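Local coordinates for protein putative hyaluronoglucosaminidase (PDB 6PWI) that probably acts as a hexosaminidase of glycoside hydrolase family 84, this chain holding the N-terminal alpha/beta domain, the barrel and the helices that follow it, at residues Arg180-Tyr186 with Ile421-Gln427; Asn195-Leu199 with Ala429-Lys433; Asp55-Glu61 with Lys93-Gly99; Ile64-Thr68 with Ile245-Asn249; Ser559-Ile564 with Phe616-Ser621. All blocks are in the same frame, centred on the assembly; numbering follows the deposited sequence.

Contact 1. Residues Arg180-Tyr186 with Ile421-Gln427; sequences RGFIEGY and IVTNPMQ
With CG of Asn424 pointing directly away from the backbone N (chi1 180°) and CG of Tyr186 set between N and the carbonyl carbon (chi1 55°), the two torsions bring Asn424 OD1 to the edge of the Tyr186 ring. Both side chains lie just beyond the paired ends of strands 179-184 and 418-423, the first and last of the (beta/alpha)8 barrel, which run parallel and close the cylinder. Three backbone bonds join them: Gly181 N to Ile421 O (3.3 Å), Thr423 N to Gly181 O (2.9 Å) and Ile183 N to Thr423 O (3.0 Å). On the side facing helix 433-444, Phe182 CB rests on Thr423 CG2 at 3.8 Å, with Ile439 against Ile421 and Thr423. Val422 lies on the other face, toward the barrel interior, and its CG2 meets Ile183 CG2 at 4.0 Å. Beyond the last strand bond the side chain of Asn424 takes over, its OD1 accepting from Gly185 N (3.1 Å), a donor that sits above the amide plane. Its ND2 is held by Asn392. The Tyr186 ring and the Asn424 amide are only 18° apart in plane, whereas the chain at Met426 and Gln427 passes over one face of the ring, toward its rim. The hydroxyl of Tyr186 bonds to Ile189 O, and on the same ring CE1 touches Gln427 CB at 3.6 Å.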
# COMPACT_ATOMS: atom_id res chain seq x y z
N ARG A 180 2.89 8.77 -2.83
CA ARG A 180 2.47 7.38 -2.87
C ARG A 180 2.86 6.72 -1.55
O ARG A 180 4.04 6.68 -1.19
CB ARG A 180 3.16 6.65 -4.03
CG ARG A 180 3.07 7.36 -5.37
CD ARG A 180 4.05 6.82 -6.40
NE ARG A 180 5.46 6.89 -6.02
CZ ARG A 180 6.22 7.99 -6.08
NH1 ARG A 180 5.71 9.13 -6.52
NH2 ARG A 180 7.49 7.94 -5.72
N GLY A 181 1.87 6.20 -0.82
CA GLY A 181 2.18 5.46 0.38
C GLY A 181 0.95 5.08 1.20
O GLY A 181 -0.13 4.85 0.66
N PHE A 182 1.16 5.04 2.51
CA PHE A 182 0.17 4.51 3.44
C PHE A 182 0.22 5.34 4.71
O PHE A 182 1.26 5.88 5.08
CB PHE A 182 0.46 3.03 3.71
CG PHE A 182 1.86 2.71 4.18
CD1 PHE A 182 2.14 2.53 5.53
CD2 PHE A 182 2.90 2.58 3.26
CE1 PHE A 182 3.43 2.22 5.95
CE2 PHE A 182 4.19 2.28 3.69
CZ PHE A 182 4.46 2.11 5.03
N ILE A 183 -0.94 5.42 5.38
CA ILE A 183 -1.12 6.17 6.61
C ILE A 183 -1.68 5.22 7.66
O ILE A 183 -2.67 4.53 7.42
CB ILE A 183 -2.07 7.36 6.39
CG1 ILE A 183 -2.30 8.14 7.69
CG2 ILE A 183 -3.38 6.90 5.76
CD1 ILE A 183 -2.95 9.48 7.49
N GLU A 184 -1.04 5.22 8.84
CA GLU A 184 -1.60 4.52 9.99
C GLU A 184 -2.66 5.41 10.62
O GLU A 184 -2.36 6.17 11.53
CB GLU A 184 -0.47 4.16 10.96
CG GLU A 184 -0.90 3.24 12.08
CD GLU A 184 0.17 2.76 13.05
OE1 GLU A 184 1.39 2.84 12.71
OE2 GLU A 184 -0.21 2.30 14.15
N GLY A 185 -3.90 5.32 10.13
CA GLY A 185 -4.92 6.27 10.54
C GLY A 185 -6.30 5.64 10.78
O GLY A 185 -7.32 6.30 10.59
N TYR A 186 -6.31 4.38 11.23
CA TYR A 186 -7.54 3.66 11.52
C TYR A 186 -7.80 3.66 13.02
O TYR A 186 -6.92 4.03 13.79
CB TYR A 186 -7.40 2.22 11.02
CG TYR A 186 -6.20 1.51 11.60
CD1 TYR A 186 -6.24 0.94 12.86
CD2 TYR A 186 -5.01 1.43 10.89
CE1 TYR A 186 -5.14 0.29 13.40
CE2 TYR A 186 -3.90 0.79 11.41
CZ TYR A 186 -3.97 0.22 12.67
OH TYR A 186 -2.87 -0.41 13.18
N ILE A 421 -1.88 9.55 -3.63
CA ILE A 421 -2.80 8.72 -2.88
C ILE A 421 -2.05 7.99 -1.76
O ILE A 421 -0.91 7.55 -1.95
CB ILE A 421 -3.54 7.76 -3.84
CG1 ILE A 421 -4.52 6.84 -3.10
CG2 ILE A 421 -2.58 7.00 -4.74
CD1 ILE A 421 -5.66 6.33 -3.96
N VAL A 422 -2.69 7.91 -0.59
CA VAL A 422 -2.23 7.02 0.46
C VAL A 422 -3.36 6.07 0.85
O VAL A 422 -4.53 6.45 0.81
CB VAL A 422 -1.69 7.78 1.69
CG1 VAL A 422 -0.40 8.52 1.37
CG2 VAL A 422 -2.71 8.71 2.31
N THR A 423 -3.00 4.84 1.20
CA THR A 423 -3.95 3.84 1.68
C THR A 423 -3.97 3.83 3.21
O THR A 423 -2.93 3.79 3.86
CB THR A 423 -3.64 2.45 1.11
OG1 THR A 423 -4.38 1.50 1.88
CG2 THR A 423 -2.18 2.06 1.19
N ASN A 424 -5.17 3.84 3.78
CA ASN A 424 -5.36 3.66 5.21
C ASN A 424 -5.64 2.18 5.45
O ASN A 424 -6.75 1.71 5.20
CB ASN A 424 -6.48 4.59 5.71
CG ASN A 424 -6.75 4.48 7.19
OD1 ASN A 424 -5.85 4.17 7.96
ND2 ASN A 424 -7.98 4.75 7.61
N PRO A 425 -4.64 1.36 5.86
CA PRO A 425 -4.79 -0.09 5.86
C PRO A 425 -5.39 -0.66 7.14
O PRO A 425 -5.87 0.10 7.98
CB PRO A 425 -3.35 -0.58 5.65
CG PRO A 425 -2.51 0.68 5.50
CD PRO A 425 -3.28 1.77 6.23
N MET A 426 -5.34 -1.99 7.27
CA MET A 426 -5.92 -2.74 8.37
C MET A 426 -5.00 -2.71 9.58
O MET A 426 -3.81 -2.41 9.45
CB MET A 426 -6.10 -4.21 7.98
CG MET A 426 -6.97 -4.44 6.77
SD MET A 426 -6.97 -6.20 6.34
CE MET A 426 -5.64 -6.23 5.13
N GLN A 427 -5.52 -3.07 10.75
CA GLN A 427 -4.66 -3.24 11.91
C GLN A 427 -3.75 -4.46 11.70
O GLN A 427 -2.78 -4.63 12.42
CB GLN A 427 -5.49 -3.33 13.19
CG GLN A 427 -6.25 -4.63 13.34
CD GLN A 427 -6.90 -4.76 14.69
OE1 GLN A 427 -7.18 -3.78 15.38
NE2 GLN A 427 -7.16 -6.00 15.08

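Contact 2. Residues Asn195-Leu199 with Ala429-Lys433; sequences NRKDL and AQASK
Leu199 lays its CD2 methyl over the start of the opposing turn, 3.6 Å from Ala429 O and 3.8 Å from Lys433 CG. One turn earlier on the same helix, Asn195 CB packs on Ala429 CB at 3.7 Å. Next to this packing lies a polar cluster centred on Gln430. Its chain bends at chi2 (-71°), which turns the amide back toward the helix, and Gln430 NE2 spends its two N-H groups on Asn195 OD1 (2.9 Å) and Asp198 OD2 (2.8 Å). Both acceptors lie close to the Gln430 amide plane and both bonds are nearly straight, so the pair fixes the rotation of that amide. Asp198 OD2 also takes a salt bridge from Lys433 NZ (2.9 Å). The ammonium and the amide reach this oxygen from opposite faces of the carboxylate plane, Gln430 on the anti side. Lys433 comes in as an extended chain and its NZ gives a further hydrogen bond to Gln430 OE1 (3.1 Å), closing a ring of three side chains; the lysine probably steadies the negative charge of Asp198. Within the barrel domain, the contact joins helix 193-204, which follows the first strand, to the connection between the last strand and helix 433-444. Trp191 packs beside Leu199 and Ala429, and helix 540-572 lies against Asn195 and Gln430, with Leu541 touching both.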
# COMPACT_ATOMS: atom_id res chain seq x y z
N ASN A 195 6.61 -4.03 12.55
CA ASN A 195 5.74 -4.06 11.38
C ASN A 195 5.79 -2.74 10.61
O ASN A 195 5.75 -2.75 9.38
CB ASN A 195 4.30 -4.46 11.71
CG ASN A 195 4.05 -5.95 11.69
OD1 ASN A 195 4.50 -6.66 10.78
ND2 ASN A 195 3.31 -6.45 12.67
N ARG A 196 5.87 -1.61 11.33
CA ARG A 196 6.00 -0.32 10.68
C ARG A 196 7.25 -0.29 9.81
O ARG A 196 7.22 0.20 8.68
CB ARG A 196 6.00 0.82 11.69
CG ARG A 196 4.62 1.16 12.23
CD ARG A 196 4.76 1.82 13.59
NE ARG A 196 3.50 2.31 14.12
CZ ARG A 196 3.29 2.56 15.40
NH1 ARG A 196 4.26 2.35 16.28
NH2 ARG A 196 2.12 3.01 15.81
N LYS A 197 8.36 -0.84 10.33
CA LYS A 197 9.61 -0.87 9.59
C LYS A 197 9.46 -1.77 8.37
O LYS A 197 9.98 -1.45 7.30
CB LYS A 197 10.75 -1.34 10.50
CG LYS A 197 11.14 -0.34 11.58
CD LYS A 197 12.21 -0.84 12.50
CE LYS A 197 12.26 -0.05 13.78
NZ LYS A 197 13.11 -0.73 14.79
N ASP A 198 8.73 -2.88 8.53
CA ASP A 198 8.59 -3.88 7.49
C ASP A 198 7.74 -3.34 6.34
O ASP A 198 8.01 -3.68 5.19
CB ASP A 198 8.00 -5.18 8.04
CG ASP A 198 8.34 -6.38 7.18
OD1 ASP A 198 9.53 -6.56 6.85
OD2 ASP A 198 7.40 -7.14 6.83
N LEU A 199 6.72 -2.53 6.66
CA LEU A 199 5.87 -1.94 5.64
C LEU A 199 6.66 -0.88 4.87
O LEU A 199 6.57 -0.80 3.65
CB LEU A 199 4.59 -1.35 6.25
CG LEU A 199 3.55 -2.36 6.76
CD1 LEU A 199 2.25 -1.65 7.10
CD2 LEU A 199 3.29 -3.46 5.75
N ALA A 429 -1.01 -5.71 9.74
CA ALA A 429 -0.01 -5.00 8.95
C ALA A 429 0.42 -5.82 7.74
O ALA A 429 0.39 -5.32 6.61
CB ALA A 429 1.15 -4.59 9.82
N GLN A 430 0.81 -7.08 7.96
CA GLN A 430 1.31 -7.94 6.90
C GLN A 430 0.26 -8.15 5.81
O GLN A 430 0.57 -8.03 4.63
CB GLN A 430 1.82 -9.27 7.48
CG GLN A 430 3.01 -9.11 8.41
CD GLN A 430 4.27 -8.74 7.66
OE1 GLN A 430 4.59 -9.31 6.62
NE2 GLN A 430 5.00 -7.77 8.19
N ALA A 431 -0.99 -8.42 6.21
CA ALA A 431 -2.11 -8.60 5.29
C ALA A 431 -2.32 -7.36 4.43
O ALA A 431 -2.82 -7.45 3.31
CB ALA A 431 -3.35 -8.95 6.06
N SER A 432 -1.93 -6.19 4.96
CA SER A 432 -2.11 -4.93 4.26
C SER A 432 -1.17 -4.80 3.06
O SER A 432 -1.36 -3.92 2.22
CB SER A 432 -1.93 -3.77 5.20
OG SER A 432 -2.99 -3.74 6.14
N LYS A 433 -0.17 -5.69 2.97
CA LYS A 433 0.82 -5.56 1.91
C LYS A 433 0.17 -5.64 0.53
O LYS A 433 0.70 -5.07 -0.42
CB LYS A 433 1.98 -6.55 2.05
CG LYS A 433 2.98 -6.18 3.13
CD LYS A 433 3.96 -7.29 3.40
CE LYS A 433 5.01 -6.96 4.43
NZ LYS A 433 6.12 -7.93 4.32

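Contact 3. Residues Asp55-Glu61 with Lys93-Gly99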
# COMPACT_ATOMS: atom_id res chain seq x y z
N ASP A 55 33.41 -8.64 -10.66
CA ASP A 55 33.96 -7.41 -10.09
C ASP A 55 33.55 -6.23 -10.97
O ASP A 55 33.79 -6.23 -12.17
CB ASP A 55 35.47 -7.52 -9.88
CG ASP A 55 35.87 -8.54 -8.81
OD1 ASP A 55 36.29 -9.65 -9.20
OD2 ASP A 55 35.75 -8.22 -7.61
N ALA A 56 32.94 -5.23 -10.32
CA ALA A 56 32.36 -4.09 -11.02
C ALA A 56 32.98 -2.78 -10.54
O ALA A 56 33.44 -2.66 -9.40
CB ALA A 56 30.86 -4.08 -10.85
N ASN A 57 32.98 -1.79 -11.44
CA ASN A 57 33.35 -0.42 -11.15
C ASN A 57 32.07 0.38 -10.93
O ASN A 57 31.14 0.30 -11.72
CB ASN A 57 34.20 0.18 -12.28
CG ASN A 57 34.51 1.66 -12.08
OD1 ASN A 57 35.12 2.04 -11.08
ND2 ASN A 57 34.09 2.49 -13.02
N VAL A 58 32.07 1.16 -9.84
CA VAL A 58 30.93 1.94 -9.41
C VAL A 58 31.32 3.42 -9.38
O VAL A 58 32.30 3.79 -8.72
CB VAL A 58 30.46 1.48 -8.02
CG1 VAL A 58 29.38 2.38 -7.46
CG2 VAL A 58 30.00 0.03 -8.04
N VAL A 59 30.53 4.25 -10.06
CA VAL A 59 30.76 5.68 -10.11
C VAL A 59 29.51 6.39 -9.59
O VAL A 59 28.46 6.32 -10.22
CB VAL A 59 31.08 6.13 -11.55
CG1 VAL A 59 31.32 7.64 -11.64
CG2 VAL A 59 32.25 5.35 -12.13
N PHE A 60 29.64 7.07 -8.44
CA PHE A 60 28.57 7.91 -7.94
C PHE A 60 28.95 9.38 -8.13
O PHE A 60 30.03 9.80 -7.75
CB PHE A 60 28.38 7.73 -6.43
CG PHE A 60 28.07 6.34 -5.94
CD1 PHE A 60 26.89 5.71 -6.29
CD2 PHE A 60 28.95 5.69 -5.09
CE1 PHE A 60 26.61 4.43 -5.82
CE2 PHE A 60 28.66 4.42 -4.61
CZ PHE A 60 27.49 3.79 -4.98
N GLU A 61 28.02 10.16 -8.68
CA GLU A 61 28.17 11.60 -8.70
C GLU A 61 28.06 12.12 -7.27
O GLU A 61 27.59 11.42 -6.38
CB GLU A 61 27.08 12.23 -9.56
CG GLU A 61 27.31 12.03 -11.05
CD GLU A 61 26.44 12.94 -11.89
OE1 GLU A 61 25.60 13.66 -11.31
OE2 GLU A 61 26.60 12.93 -13.13
N LYS A 93 35.84 -3.66 -17.14
CA LYS A 93 34.92 -4.18 -16.14
C LYS A 93 33.47 -3.83 -16.49
O LYS A 93 33.22 -3.11 -17.46
CB LYS A 93 35.23 -3.59 -14.76
CG LYS A 93 36.52 -4.05 -14.09
CD LYS A 93 36.78 -3.29 -12.80
CE LYS A 93 38.07 -3.67 -12.10
NZ LYS A 93 38.04 -5.07 -11.63
N THR A 94 32.53 -4.35 -15.69
CA THR A 94 31.15 -3.88 -15.66
C THR A 94 31.09 -2.58 -14.86
O THR A 94 31.72 -2.46 -13.82
CB THR A 94 30.21 -4.91 -15.01
OG1 THR A 94 30.35 -6.19 -15.63
CG2 THR A 94 28.76 -4.50 -15.05
N ASN A 95 30.31 -1.61 -15.36
CA ASN A 95 30.23 -0.27 -14.80
C ASN A 95 28.81 0.03 -14.33
O ASN A 95 27.84 -0.18 -15.06
CB ASN A 95 30.70 0.78 -15.81
CG ASN A 95 32.19 0.74 -16.09
OD1 ASN A 95 32.98 1.38 -15.40
ND2 ASN A 95 32.58 0.00 -17.12
N PHE A 96 28.69 0.55 -13.09
CA PHE A 96 27.46 1.13 -12.58
C PHE A 96 27.67 2.62 -12.34
O PHE A 96 28.46 3.00 -11.49
CB PHE A 96 27.05 0.46 -11.27
CG PHE A 96 26.68 -1.00 -11.42
CD1 PHE A 96 25.36 -1.38 -11.56
CD2 PHE A 96 27.66 -1.98 -11.48
CE1 PHE A 96 25.02 -2.72 -11.72
CE2 PHE A 96 27.33 -3.31 -11.64
CZ PHE A 96 26.00 -3.68 -11.75
N LEU A 97 26.98 3.47 -13.12
CA LEU A 97 27.08 4.91 -12.92
C LEU A 97 25.74 5.44 -12.41
O LEU A 97 24.70 5.20 -13.03
CB LEU A 97 27.48 5.63 -14.22
CG LEU A 97 28.50 4.96 -15.15
CD1 LEU A 97 28.92 5.92 -16.25
CD2 LEU A 97 29.72 4.45 -14.40
N ILE A 98 25.77 6.16 -11.28
CA ILE A 98 24.58 6.78 -10.74
C ILE A 98 24.77 8.29 -10.73
O ILE A 98 25.75 8.79 -10.17
CB ILE A 98 24.23 6.23 -9.34
CG1 ILE A 98 24.24 4.70 -9.29
CG2 ILE A 98 22.91 6.81 -8.85
CD1 ILE A 98 23.23 4.02 -10.19
N GLY A 99 23.82 9.02 -11.33
CA GLY A 99 24.00 10.45 -11.50
C GLY A 99 22.68 11.20 -11.53
O GLY A 99 21.61 10.59 -11.58
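Asn57 and Asn95 meet with their amide planes almost perpendicular, 83° apart, across two parallel neighbouring strands, 55-60 and 94-100, of the mixed sheet in the N-terminal alpha/beta domain. Their first torsions differ: CG of Asn57 is anti to the backbone N (chi1 175°), whereas that of Asn95 lies beside its own (chi1 -70°), and the two carboxamides converge as a result. Asn57 ND2 then donates to Asn95 OD1 over 2.9 Å, the bond lying in the planes of both groups. The outer atoms of the pair are held by other residues, Asn57 OD1 by Ser86 and Asn95 ND2 by Lys90 O. Further along this face Val59 and Leu97 stand side by side and point the same way, CG2 of the valine 3.5 Å from CD2 of the leucine. The other face carries Ala56, Val58, Phe60, Phe96 and Ile98, with helix 66-78 packed over Val58, Phe60 and Phe96 through Leu72 and Leu76. Here Ala56 CB touches the edge of the Phe96 ring, 3.7 Å from CE2 and in the ring plane. Phe60 and Ile98 run alongside each other, Ile98 CB lying at the Phe60 edge, 4.1 Å from CD1, while Val58 CG1 covers one face of the same ring toward its rim. Backbone bonds alternate regularly between the strands from Asn57 to Glu61. At the end Glu61 N reaches Ile98 O (3.0 Å), and its carboxylate, bonded to Ser103 and Asp108 N, lies across the backbone of Gly99, Glu61 CD 3.5 Å from Gly99 CA.

Contact 4. Residues Ile64-Thr68 with Ile245-Asn249; sequences IDEAT and IATKN
Lys248 reaches from the end of one helix to the beginning of another, where it meets Asp65 and Thr68. Its CB heads toward residues 64-68, and CG and CD carry the chain straight across the gap (chi2 -179°). CE passes Thr68 OG1 at 3.3 Å, crossing that side chain at about a right angle, and lies 4.4 Å from Ala67 CB. A final bend at chi4 (-55°) then swings NZ to Asp65 OD2, a salt bridge of 3.0 Å in which the two side chains come from opposite directions and Asp65 OD2 accepts through its syn lone pair. NZ forms a second salt bridge with Asp145, so two carboxylates pair with the ammonium, which probably favours its charged state. The other Asp65 oxygen serves the helix start: as N-cap of helix 66-78, the residue accepts on OD1 from Thr68 N (2.9 Å), nearly along the C-O axis, and from Thr68 OG1, which approaches from above the carboxylate plane. One carboxylate therefore both caps the first turn of a helix in the N-terminal domain and grips a lysine just past helix 231-247 of the barrel domain. Thr144 adds bonds to Asp65 N and Thr68 OG1 from the start of helix 144-158. Within that first turn, Ala67 CB abuts Ile245 O at 3.3 Å and lies 4.3 Å from Ile245 CG2. Beside it a water donates to Ala246 O, the water oxygen 2.8 Å away; its link to Ala67 O is unusually short and so doubtful.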
# COMPACT_ATOMS: atom_id res chain seq x y z
N ILE A 64 24.62 12.21 -5.16
CA ILE A 64 24.02 10.96 -4.73
C ILE A 64 24.26 10.76 -3.23
O ILE A 64 25.40 10.83 -2.78
CB ILE A 64 24.56 9.79 -5.59
CG1 ILE A 64 24.38 10.01 -7.10
CG2 ILE A 64 24.01 8.45 -5.14
CD1 ILE A 64 22.98 10.40 -7.53
N ASP A 65 23.19 10.54 -2.46
CA ASP A 65 23.27 10.49 -1.00
C ASP A 65 23.58 9.08 -0.52
O ASP A 65 23.62 8.14 -1.32
CB ASP A 65 22.05 11.11 -0.32
CG ASP A 65 20.74 10.34 -0.46
OD1 ASP A 65 20.77 9.13 -0.78
OD2 ASP A 65 19.67 10.97 -0.24
N GLU A 66 23.80 8.93 0.79
CA GLU A 66 24.26 7.67 1.35
C GLU A 66 23.22 6.57 1.16
O GLU A 66 23.56 5.43 0.83
CB GLU A 66 24.70 7.81 2.81
CG GLU A 66 26.11 8.36 2.98
CD GLU A 66 27.27 7.53 2.42
OE1 GLU A 66 27.40 6.35 2.81
OE2 GLU A 66 28.05 8.08 1.60
N ALA A 67 21.94 6.92 1.35
CA ALA A 67 20.85 5.97 1.22
C ALA A 67 20.82 5.39 -0.20
O ALA A 67 20.54 4.21 -0.39
CB ALA A 67 19.54 6.61 1.60
N THR A 68 21.14 6.24 -1.18
CA THR A 68 21.12 5.88 -2.59
C THR A 68 22.33 5.01 -2.94
O THR A 68 22.21 4.08 -3.74
CB THR A 68 20.92 7.14 -3.45
OG1 THR A 68 19.83 7.88 -2.90
CG2 THR A 68 20.63 6.86 -4.91
N ILE A 245 14.61 6.58 5.96
CA ILE A 245 15.69 7.19 5.19
C ILE A 245 16.32 6.15 4.27
O ILE A 245 16.63 6.45 3.13
CB ILE A 245 16.72 7.89 6.10
CG1 ILE A 245 16.14 9.18 6.71
CG2 ILE A 245 18.03 8.15 5.36
CD1 ILE A 245 16.79 9.60 8.00
N ALA A 246 16.49 4.92 4.77
CA ALA A 246 17.16 3.87 4.01
C ALA A 246 16.30 3.39 2.83
O ALA A 246 16.84 3.00 1.80
CB ALA A 246 17.51 2.72 4.93
N THR A 247 14.97 3.42 3.00
CA THR A 247 14.05 2.85 2.03
C THR A 247 13.43 3.95 1.17
O THR A 247 12.89 3.67 0.11
CB THR A 247 12.90 2.11 2.73
OG1 THR A 247 12.19 3.06 3.53
CG2 THR A 247 13.37 0.92 3.56
N LYS A 248 13.51 5.19 1.68
CA LYS A 248 13.02 6.41 1.05
C LYS A 248 11.50 6.46 1.07
O LYS A 248 10.89 7.35 0.48
CB LYS A 248 13.69 6.71 -0.30
CG LYS A 248 14.92 7.60 -0.20
CD LYS A 248 15.57 7.92 -1.52
CE LYS A 248 16.96 8.49 -1.36
NZ LYS A 248 16.97 9.69 -0.48
N ASN A 249 10.91 5.49 1.77
CA ASN A 249 9.52 5.53 2.19
C ASN A 249 9.47 6.34 3.48
O ASN A 249 9.42 5.77 4.57
CB ASN A 249 9.01 4.08 2.32
CG ASN A 249 7.51 3.92 2.40
OD1 ASN A 249 6.97 2.97 1.84
ND2 ASN A 249 6.81 4.80 3.10
O HOH W 1 19.55 2.75 1.38

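Contact 5. Residues Ser559-Ile564 with Phe616-Ser621; sequences STIAYI and FIKDLS
Two helices of the helical region at the end of this chain, 540-572 and 613-623, pack side by side through Thr560, Tyr563, Ile617 and Leu620, and every contact between the two segments is van der Waals. Ile617 enters between Ser559 and Thr560: its CG1 lies 3.2 Å from Thr560 OG1 and its CD1 3.8 Å from Ser559 OG. Both hydroxyls have polar partners of their own, Leu556 O for Thr560 and Gly585 O for Ser559, and can therefore lie against aliphatic carbon. On the other branch of Thr560, CG2 meets Phe616 CE2 at 3.6 Å, coming obliquely to the ring. The segments run in the same direction, 25° apart with axes 9.9 Å from each other, within an all-helical bundle in which helix 496-507 covers Phe616 and Leu620 and helix 575-591 flanks Ser559 and Tyr563. Leu620 CD1 is shared: it touches Tyr563 CB (3.7 Å) and Ile564 CG1 (4.1 Å), and it also lies over one face of the Phe616 ring toward the rim. Phe616 turns its ring toward this methyl with CG anti to the backbone N (chi1 -178°). The Tyr563 side chain crosses Ile617 at about a right angle, with CE2 3.9 Å from Ile617 CG2. The far end of the ring reaches Ser621, whose CB is 3.6 Å from Tyr563 OH, and Tyr582 stacks edge-to-face with the same ring.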
# COMPACT_ATOMS: atom_id res chain seq x y z
N SER A 559 -16.66 -27.90 5.50
CA SER A 559 -18.11 -27.87 5.58
C SER A 559 -18.73 -28.00 4.19
O SER A 559 -19.69 -28.74 4.00
CB SER A 559 -18.57 -26.61 6.26
OG SER A 559 -19.99 -26.52 6.28
N THR A 560 -18.18 -27.27 3.22
CA THR A 560 -18.71 -27.29 1.87
C THR A 560 -18.54 -28.69 1.28
O THR A 560 -19.46 -29.21 0.66
CB THR A 560 -18.11 -26.17 1.02
OG1 THR A 560 -18.37 -24.94 1.72
CG2 THR A 560 -18.69 -26.11 -0.37
N ILE A 561 -17.37 -29.29 1.51
CA ILE A 561 -17.05 -30.61 0.98
C ILE A 561 -18.01 -31.65 1.58
O ILE A 561 -18.50 -32.52 0.86
CB ILE A 561 -15.56 -30.95 1.20
CG1 ILE A 561 -14.67 -30.04 0.35
CG2 ILE A 561 -15.29 -32.42 0.93
CD1 ILE A 561 -13.19 -30.16 0.67
N ALA A 562 -18.28 -31.53 2.88
CA ALA A 562 -19.19 -32.46 3.54
C ALA A 562 -20.58 -32.35 2.93
O ALA A 562 -21.21 -33.37 2.63
CB ALA A 562 -19.20 -32.24 5.03
N TYR A 563 -21.05 -31.11 2.72
CA TYR A 563 -22.39 -30.89 2.19
C TYR A 563 -22.50 -31.41 0.76
O TYR A 563 -23.41 -32.17 0.45
CB TYR A 563 -22.83 -29.43 2.33
CG TYR A 563 -23.40 -29.08 3.67
CD1 TYR A 563 -24.48 -29.78 4.20
CD2 TYR A 563 -22.87 -28.04 4.42
CE1 TYR A 563 -25.02 -29.45 5.44
CE2 TYR A 563 -23.40 -27.70 5.65
CZ TYR A 563 -24.47 -28.40 6.17
OH TYR A 563 -24.97 -28.06 7.39
N ILE A 564 -21.54 -31.03 -0.10
CA ILE A 564 -21.47 -31.58 -1.44
C ILE A 564 -21.46 -33.10 -1.37
O ILE A 564 -22.12 -33.76 -2.18
CB ILE A 564 -20.27 -31.02 -2.23
CG1 ILE A 564 -20.39 -29.51 -2.43
CG2 ILE A 564 -20.13 -31.76 -3.56
CD1 ILE A 564 -19.07 -28.83 -2.75
N PHE A 616 -23.47 -20.25 0.13
CA PHE A 616 -23.53 -21.54 -0.53
C PHE A 616 -23.76 -22.65 0.49
O PHE A 616 -24.59 -23.53 0.27
CB PHE A 616 -22.26 -21.77 -1.35
CG PHE A 616 -22.21 -23.07 -2.12
CD1 PHE A 616 -23.31 -23.52 -2.84
CD2 PHE A 616 -21.05 -23.83 -2.16
CE1 PHE A 616 -23.26 -24.70 -3.55
CE2 PHE A 616 -20.99 -25.01 -2.89
CZ PHE A 616 -22.10 -25.45 -3.58
N ILE A 617 -23.01 -22.61 1.60
CA ILE A 617 -23.14 -23.57 2.68
C ILE A 617 -24.58 -23.56 3.19
O ILE A 617 -25.15 -24.61 3.48
CB ILE A 617 -22.13 -23.26 3.81
CG1 ILE A 617 -20.70 -23.58 3.40
CG2 ILE A 617 -22.51 -23.95 5.11
CD1 ILE A 617 -19.67 -23.23 4.46
N LYS A 618 -25.16 -22.35 3.29
CA LYS A 618 -26.50 -22.20 3.83
C LYS A 618 -27.51 -22.78 2.83
O LYS A 618 -28.45 -23.47 3.23
CB LYS A 618 -26.78 -20.74 4.18
CG LYS A 618 -26.18 -20.29 5.51
CD LYS A 618 -26.22 -18.80 5.69
CE LYS A 618 -25.74 -18.34 7.06
NZ LYS A 618 -25.80 -16.87 7.18
N ASP A 619 -27.28 -22.49 1.55
CA ASP A 619 -28.10 -22.98 0.45
C ASP A 619 -28.09 -24.51 0.44
O ASP A 619 -29.15 -25.13 0.38
CB ASP A 619 -27.62 -22.41 -0.88
CG ASP A 619 -28.35 -21.15 -1.32
OD1 ASP A 619 -29.34 -20.78 -0.65
OD2 ASP A 619 -27.94 -20.56 -2.36
N LEU A 620 -26.89 -25.11 0.48
CA LEU A 620 -26.77 -26.56 0.44
C LEU A 620 -27.58 -27.17 1.58
O LEU A 620 -28.26 -28.17 1.38
CB LEU A 620 -25.30 -26.96 0.54
CG LEU A 620 -24.51 -26.88 -0.77
CD1 LEU A 620 -23.02 -27.01 -0.51
CD2 LEU A 620 -24.97 -27.95 -1.75
N SER A 621 -27.52 -26.55 2.76
CA SER A 621 -28.09 -27.18 3.94
C SER A 621 -29.61 -27.09 3.92
O SER A 621 -30.28 -27.91 4.54
CB SER A 621 -27.48 -26.65 5.22
OG SER A 621 -28.09 -25.43 5.60

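Contacts 1 and 2 are neighbours in the barrel domain, centres about 11 Å apart, joined by the salt bridge of Glu184 with Arg196 and by Ser432 packing on Pro425. Contact 1 lies near the probable active site, the position of Gly185 being about 11 Å from the side chain of Asp299, the predicted proton donor. Contact 4 ties this barrel to the N-terminal domain: Asn249 touches Phe182 of contact 1, while Ile64 packs against Ile98 and Gly99 of contact 3, the centres of contacts 3 and 4 being about 18 Å apart. Contact 5 stands apart in the helical region, its centre about 62 Å from that of contact 3, on the opposite side of the chain's centre.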